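Local structure of 3-deoxy-D-manno-octulosonate 8-phosphate phosphatase KdsC (Haemophilus influenzae Rd, 1K1E) at residues A[10-15]-A[55-60]; A[34-39]-A[63-68]. The protein hydrolyses 3-deoxy-D-manno-octulosonate 8-phosphate to 3-deoxy-D-manno-octulosonate and inorganic phosphate, a magnesium-dependent step in lipopolysaccharide biosynthesis. All coordinates share one frame; numbering follows the deposited sequence.

Contact 1 (A[10-15]-A[55-60]). With CO (cobalt (II) ion), chain M; SO4 (sulfate ion), chain O.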
loop_
_atom_site.group_PDB
_atom_site.type_symbol
_atom_site.label_atom_id
_atom_site.label_comp_id
_atom_site.label_asym_id
_atom_site.label_seq_id
_atom_site.Cartn_x
_atom_site.Cartn_y
_atom_site.Cartn_z
ATOM N N PHE A 10 -29.432 -4.915 8.981
ATOM C CA PHE A 10 -28.354 -5.882 8.833
ATOM C C PHE A 10 -27.478 -5.499 7.650
ATOM O O PHE A 10 -27.955 -5.154 6.589
ATOM C CB PHE A 10 -29.003 -7.241 8.593
ATOM C CG PHE A 10 -28.080 -8.434 8.647
ATOM C CD1 PHE A 10 -26.998 -8.519 9.541
ATOM C CD2 PHE A 10 -28.368 -9.538 7.812
ATOM C CE1 PHE A 10 -26.194 -9.700 9.602
ATOM C CE2 PHE A 10 -27.589 -10.710 7.857
ATOM C CZ PHE A 10 -26.511 -10.798 8.732
ATOM N N VAL A 11 -26.194 -5.605 7.861
ATOM C CA VAL A 11 -25.206 -5.307 6.816
ATOM C C VAL A 11 -24.344 -6.537 6.710
ATOM O O VAL A 11 -23.805 -7.025 7.716
ATOM C CB VAL A 11 -24.338 -4.157 7.228
ATOM C CG1 VAL A 11 -23.106 -4.021 6.251
ATOM C CG2 VAL A 11 -25.164 -2.915 7.227
ATOM N N ILE A 12 -24.280 -7.104 5.514
ATOM C CA ILE A 12 -23.403 -8.262 5.241
ATOM C C ILE A 12 -22.250 -7.706 4.366
ATOM O O ILE A 12 -22.501 -7.035 3.311
ATOM C CB ILE A 12 -24.144 -9.328 4.396
ATOM C CG1 ILE A 12 -25.280 -9.945 5.196
ATOM C CG2 ILE A 12 -23.166 -10.448 3.958
ATOM C CD1 ILE A 12 -26.183 -10.740 4.273
ATOM N N THR A 13 -21.023 -8.023 4.746
ATOM C CA THR A 13 -19.900 -7.542 3.991
ATOM C C THR A 13 -18.966 -8.650 3.481
ATOM O O THR A 13 -18.601 -9.604 4.194
ATOM C CB THR A 13 -19.057 -6.501 4.819
ATOM O OG1 THR A 13 -17.992 -6.014 3.993
ATOM C CG2 THR A 13 -18.395 -7.126 5.987
ATOM N N ASP A 14 -18.631 -8.539 2.201
ATOM C CA ASP A 14 -17.642 -9.410 1.597
ATOM C C ASP A 14 -16.332 -8.999 2.294
ATOM O O ASP A 14 -16.232 -7.953 2.951
ATOM C CB ASP A 14 -17.517 -9.106 0.080
ATOM C CG ASP A 14 -16.294 -9.725 -0.535
ATOM O OD1 ASP A 14 -15.974 -10.877 -0.193
ATOM O OD2 ASP A 14 -15.673 -9.066 -1.377
ATOM N N VAL A 15 -15.308 -9.848 2.201
ATOM C CA VAL A 15 -14.039 -9.497 2.813
ATOM C C VAL A 15 -12.952 -8.967 1.867
ATOM O O VAL A 15 -12.563 -7.807 1.937
ATOM C CB VAL A 15 -13.417 -10.738 3.596
ATOM C CG1 VAL A 15 -12.011 -10.427 4.090
ATOM C CG2 VAL A 15 -14.344 -11.066 4.781
ATOM N N ALA A 55 -22.543 -8.860 9.456
ATOM C CA ALA A 55 -22.085 -10.222 9.154
ATOM C C ALA A 55 -20.980 -10.151 8.083
ATOM O O ALA A 55 -20.933 -9.187 7.293
ATOM C CB ALA A 55 -23.234 -11.095 8.641
ATOM N N VAL A 56 -20.101 -11.158 8.111
ATOM C CA VAL A 56 -18.999 -11.269 7.156
ATOM C C VAL A 56 -19.267 -12.504 6.302
ATOM O O VAL A 56 -19.644 -13.551 6.815
ATOM C CB VAL A 56 -17.671 -11.431 7.940
ATOM C CG1 VAL A 56 -16.510 -11.859 6.993
ATOM C CG2 VAL A 56 -17.394 -10.131 8.704
ATOM N N LEU A 57 -19.027 -12.387 4.995
ATOM C CA LEU A 57 -19.259 -13.477 4.065
ATOM C C LEU A 57 -17.965 -13.549 3.251
ATOM O O LEU A 57 -17.568 -12.561 2.681
ATOM C CB LEU A 57 -20.431 -13.104 3.166
ATOM C CG LEU A 57 -21.431 -14.154 2.686
ATOM C CD1 LEU A 57 -22.024 -13.635 1.419
ATOM C CD2 LEU A 57 -20.804 -15.521 2.424
ATOM N N SER A 58 -17.290 -14.680 3.235
ATOM C CA SER A 58 -16.066 -14.766 2.442
ATOM C C SER A 58 -15.983 -16.169 1.874
ATOM O O SER A 58 -16.395 -17.125 2.538
ATOM C CB SER A 58 -14.829 -14.525 3.327
ATOM O OG SER A 58 -13.659 -14.713 2.571
ATOM N N GLY A 59 -15.477 -16.289 0.647
ATOM C CA GLY A 59 -15.302 -17.599 0.048
ATOM C C GLY A 59 -14.068 -18.303 0.623
ATOM O O GLY A 59 -13.752 -19.449 0.266
ATOM N N ARG A 60 -13.386 -17.647 1.556
ATOM C CA ARG A 60 -12.170 -18.187 2.147
ATOM C C ARG A 60 -12.350 -18.196 3.660
ATOM O O ARG A 60 -13.110 -17.412 4.202
ATOM C CB ARG A 60 -10.949 -17.293 1.749
ATOM C CG ARG A 60 -10.537 -17.378 0.246
ATOM C CD ARG A 60 -9.438 -16.351 -0.184
ATOM N NE ARG A 60 -8.102 -16.742 0.286
ATOM C CZ ARG A 60 -7.232 -17.481 -0.420
ATOM N NH1 ARG A 60 -7.573 -17.899 -1.653
ATOM N NH2 ARG A 60 -6.037 -17.829 0.101
HETATM CO CO CO M . -14.253 -9.551 -2.773
HETATM S S SO4 O . -14.819 -14.273 -2.358
HETATM O O1 SO4 O . -15.892 -13.536 -3.031
HETATM O O2 SO4 O . -13.529 -13.732 -2.877
HETATM O O3 SO4 O . -14.894 -15.695 -2.653
HETATM O O4 SO4 O . -15.031 -14.024 -0.909
HETATM O O HOH W 1 -13.813 -11.299 -1.543
HETATM O O HOH W 2 -12.648 -9.780 -4.094
HETATM O O HOH W 3 -15.659 -10.728 -3.856
#

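Contact 2 (A[34-39]-A[63-68])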
loop_
_atom_site.group_PDB
_atom_site.type_symbol
_atom_site.label_atom_id
_atom_site.label_comp_id
_atom_site.label_asym_id
_atom_site.label_seq_id
_atom_site.Cartn_x
_atom_site.Cartn_y
_atom_site.Cartn_z
ATOM N N LYS A 34 -3.502 -10.497 6.750
ATOM C CA LYS A 34 -4.686 -9.887 6.159
ATOM C C LYS A 34 -4.707 -8.459 6.645
ATOM O O LYS A 34 -4.577 -8.202 7.842
ATOM C CB LYS A 34 -5.981 -10.616 6.510
ATOM C CG LYS A 34 -5.999 -11.988 5.872
ATOM C CD LYS A 34 -7.407 -12.618 5.947
ATOM C CE LYS A 34 -8.314 -11.914 4.910
ATOM N NZ LYS A 34 -7.865 -12.119 3.429
ATOM N N SER A 35 -4.929 -7.508 5.742
ATOM C CA SER A 35 -4.840 -6.127 6.148
ATOM C C SER A 35 -6.196 -5.437 6.134
ATOM O O SER A 35 -6.736 -5.208 5.052
ATOM C CB SER A 35 -3.860 -5.428 5.204
ATOM O OG SER A 35 -2.598 -6.118 5.227
ATOM N N PHE A 36 -6.698 -5.058 7.302
ATOM C CA PHE A 36 -8.043 -4.423 7.399
ATOM C C PHE A 36 -7.874 -2.937 7.586
ATOM O O PHE A 36 -6.730 -2.445 7.547
ATOM C CB PHE A 36 -8.778 -5.056 8.573
ATOM C CG PHE A 36 -8.968 -6.519 8.405
ATOM C CD1 PHE A 36 -8.095 -7.435 9.010
ATOM C CD2 PHE A 36 -9.978 -6.999 7.571
ATOM C CE1 PHE A 36 -8.231 -8.817 8.782
ATOM C CE2 PHE A 36 -10.102 -8.405 7.350
ATOM C CZ PHE A 36 -9.232 -9.288 7.950
ATOM N N HIS A 37 -8.964 -2.191 7.757
ATOM C CA HIS A 37 -8.812 -0.750 7.918
ATOM C C HIS A 37 -9.453 -0.348 9.219
ATOM O O HIS A 37 -10.603 -0.736 9.509
ATOM C CB HIS A 37 -9.426 -0.016 6.717
ATOM C CG HIS A 37 -9.149 1.444 6.730
ATOM N ND1 HIS A 37 -8.284 2.057 5.843
ATOM C CD2 HIS A 37 -9.589 2.419 7.572
ATOM C CE1 HIS A 37 -8.209 3.355 6.131
ATOM N NE2 HIS A 37 -8.991 3.595 7.169
ATOM N N VAL A 38 -8.723 0.448 9.989
ATOM C CA VAL A 38 -9.221 0.817 11.315
ATOM C C VAL A 38 -10.561 1.569 11.290
ATOM O O VAL A 38 -11.382 1.343 12.175
ATOM C CB VAL A 38 -8.172 1.651 12.033
ATOM C CG1 VAL A 38 -8.038 3.039 11.342
ATOM C CG2 VAL A 38 -8.488 1.741 13.516
ATOM N N ARG A 39 -10.776 2.466 10.311
ATOM C CA ARG A 39 -12.037 3.198 10.351
ATOM C C ARG A 39 -13.248 2.301 9.950
ATOM O O ARG A 39 -14.395 2.571 10.349
ATOM C CB ARG A 39 -11.972 4.451 9.520
ATOM C CG ARG A 39 -10.754 5.372 9.935
ATOM C CD ARG A 39 -10.854 6.838 9.423
ATOM N NE ARG A 39 -10.569 6.891 7.985
ATOM C CZ ARG A 39 -9.331 6.979 7.483
ATOM N NH1 ARG A 39 -8.235 7.022 8.247
ATOM N NH2 ARG A 39 -9.189 7.045 6.184
ATOM N N PRO A 63 -7.700 -18.506 10.048
ATOM C CA PRO A 63 -7.701 -18.142 11.448
ATOM C C PRO A 63 -7.357 -16.649 11.552
ATOM O O PRO A 63 -7.651 -16.016 12.569
ATOM C CB PRO A 63 -6.660 -19.122 12.043
ATOM C CG PRO A 63 -5.791 -19.427 10.922
ATOM C CD PRO A 63 -6.680 -19.532 9.755
ATOM N N ILE A 64 -6.778 -16.075 10.493
ATOM C CA ILE A 64 -6.516 -14.610 10.507
ATOM C C ILE A 64 -7.865 -13.887 10.436
ATOM O O ILE A 64 -8.163 -13.006 11.211
ATOM C CB ILE A 64 -5.650 -14.150 9.318
ATOM C CG1 ILE A 64 -4.321 -14.898 9.330
ATOM C CG2 ILE A 64 -5.424 -12.628 9.456
ATOM C CD1 ILE A 64 -3.395 -14.646 8.125
ATOM N N LEU A 65 -8.666 -14.246 9.456
ATOM C CA LEU A 65 -9.989 -13.655 9.349
ATOM C C LEU A 65 -10.820 -13.898 10.611
ATOM O O LEU A 65 -11.535 -13.035 11.056
ATOM C CB LEU A 65 -10.697 -14.192 8.065
ATOM C CG LEU A 65 -12.071 -13.538 7.836
ATOM C CD1 LEU A 65 -12.063 -11.997 7.821
ATOM C CD2 LEU A 65 -12.581 -14.027 6.514
ATOM N N ARG A 66 -10.719 -15.069 11.220
ATOM C CA ARG A 66 -11.482 -15.316 12.427
ATOM C C ARG A 66 -11.062 -14.431 13.605
ATOM O O ARG A 66 -11.882 -14.000 14.391
ATOM C CB ARG A 66 -11.387 -16.817 12.732
ATOM C CG ARG A 66 -12.366 -17.592 11.809
ATOM C CD ARG A 66 -12.222 -19.101 11.932
ATOM N NE ARG A 66 -13.132 -19.852 11.041
ATOM C CZ ARG A 66 -14.344 -20.276 11.388
ATOM N NH1 ARG A 66 -14.820 -20.015 12.586
ATOM N NH2 ARG A 66 -15.047 -21.065 10.577
ATOM N N ARG A 67 -9.775 -14.129 13.666
ATOM C CA ARG A 67 -9.247 -13.283 14.719
ATOM C C ARG A 67 -9.809 -11.872 14.533
ATOM O O ARG A 67 -10.215 -11.227 15.486
ATOM C CB ARG A 67 -7.726 -13.266 14.640
ATOM C CG ARG A 67 -7.037 -12.324 15.711
ATOM C CD ARG A 67 -7.630 -12.511 17.047
ATOM N NE ARG A 67 -7.073 -11.610 18.055
ATOM C CZ ARG A 67 -6.230 -11.977 19.013
ATOM N NH1 ARG A 67 -5.858 -13.253 19.087
ATOM N NH2 ARG A 67 -5.758 -11.070 19.898
ATOM N N ARG A 68 -9.855 -11.408 13.293
ATOM C CA ARG A 68 -10.388 -10.063 13.026
ATOM C C ARG A 68 -11.856 -10.038 13.404
ATOM O O ARG A 68 -12.305 -9.103 14.074
ATOM C CB ARG A 68 -10.174 -9.715 11.549
ATOM C CG ARG A 68 -10.676 -8.249 11.089
ATOM C CD ARG A 68 -10.212 -7.172 12.033
ATOM N NE ARG A 68 -10.580 -5.858 11.554
ATOM C CZ ARG A 68 -10.440 -4.734 12.233
ATOM N NH1 ARG A 68 -9.921 -4.741 13.476
ATOM N NH2 ARG A 68 -10.867 -3.603 11.652
#

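Contact 1 (A[10-15]-A[55-60])
Val11 and Thr13 join Ala55 and Leu57 through three backbone bonds that make neighbouring parallel strands of 10-14 and 53-58. Ala55 uses both its backbone groups: its N donates to Val11 O at 2.8 Å, and its O accepts from Thr13 N, also at 2.8 Å. Farther along, Leu57 N reaches Thr13 O at 2.9 Å.

Ile12, Ala55 and Leu57 share one face of the sheet. There Ile12 CG2 lies 3.9 Å from Leu57 CB, the two side chains crossing at a slant, while the far end of the Phe10 ring closes tightly on the alanine methyl, Phe10 CZ to Ala55 CB 3.3 Å. Helix 84-95 packs on this side, meeting both Phe10 and Leu57. On the other face Thr13 and Val56 run side by side. The threonine hydroxyl, held anti to its amide nitrogen (chi1 -177°), donates in plane to a lone pair of Asp14 O.

These are two adjacent strands of the six-stranded parallel sheet in the Rossmann-like core of the haloacid dehalogenase (HAD) superfamily, and Asp14 is the first aspartate of its DxDx(T/V) motif. Asp14 OD2 binds cobalt at 2.0 Å; three waters, Asp16 O and Asp107 OD2 complete six ligands. Beyond Leu57 the chain turns under a sulfate: Gly59 N donates to sulfate O4 at 2.8 Å with an almost straight N-H...O angle of 170°, consistent with a phosphate site. Ser58 OG accepts Arg60 N at 3.1 Å, an ST turn that shapes this bend. Farther out, Lys84 pairs with Asp14 OD1 and also grips the sulfate, and Glu31 takes Arg60 NE in a salt bridge.

Contact 2 (A[34-39]-A[63-68])
Phe36 and Arg68 make the principal contact, a CH-pi interaction in which the arginine lays its aliphatic chain across one face of the ring. Arg68 CG stands 3.3 Å from the centroid of the Phe36 ring and only 10° off its normal. The arginine chain leaves the helix with CG anti to the backbone nitrogen and then kinks at chi2 (48°), which carries CD and NE over the ring toward Phe36 CB; Arg68 NE comes within 3.6 Å of that carbon. The guanidinium plane ends up 29° from that of the ring, the two side chains lying alongside one another and pointing opposite ways.

Apolar packing adds to this. Leu65 CD1 meets Phe36 CZ at 3.9 Å, the leucine standing roughly perpendicular to the phenylalanine side chain. At the start of helix 63-72, Ile64 CG2 presses on the methylene stem of Lys34, 3.6 Å from Lys34 CB, and Lys34 CD lies 4.2 Å from Leu65 CB.

Polar ends are satisfied outside the two segments. Lys34 NZ forms salt bridges with Glu31 and Asp16, while Arg68 NH2 bonds to Gln180 and Arg68 NH1 to Tyr26 OH of the third subunit, whose ring also meets Phe36 edge-to-face. Residues 34-37 pair with an antiparallel strand of that subunit, so this hairpin strand is part of the tetramer interface. His37, at the N-cap position of helix 38-49, and Arg68 both probably contact substrate, as inferred by similarity.

Hydrocarbon thus does the joining of strand to helix, while the two cationic ends project past it: Lys34 toward the metal-site loop, and Arg68 toward the subunit boundary, where the position of its guanidinium is consistent with the inferred role in binding the anionic substrate.

Both contacts are buried, but contact 1 lies in the central parallel sheet, its centre about 6 Å from the centre of the chain, whereas contact 2 lies farther out, where a hairpin strand borders another subunit. Their segments alternate in sequence: helix 38-49 leads from 34-39 into strand 53-58, which continues to helix 63-72. Backbone hydrogen bonds hold contact 1, with apolar packing on the sheet faces and Asp14 at the strand end taking the metal; contact 2 depends on side-chain packing with charged tips directed elsewhere. They meet directly, Leu65 CD2 lying 3.9 Å from both Val15 CG2 and Ser58 CB, and Val15 CG1 lying 4.1 Å from Lys34 CE.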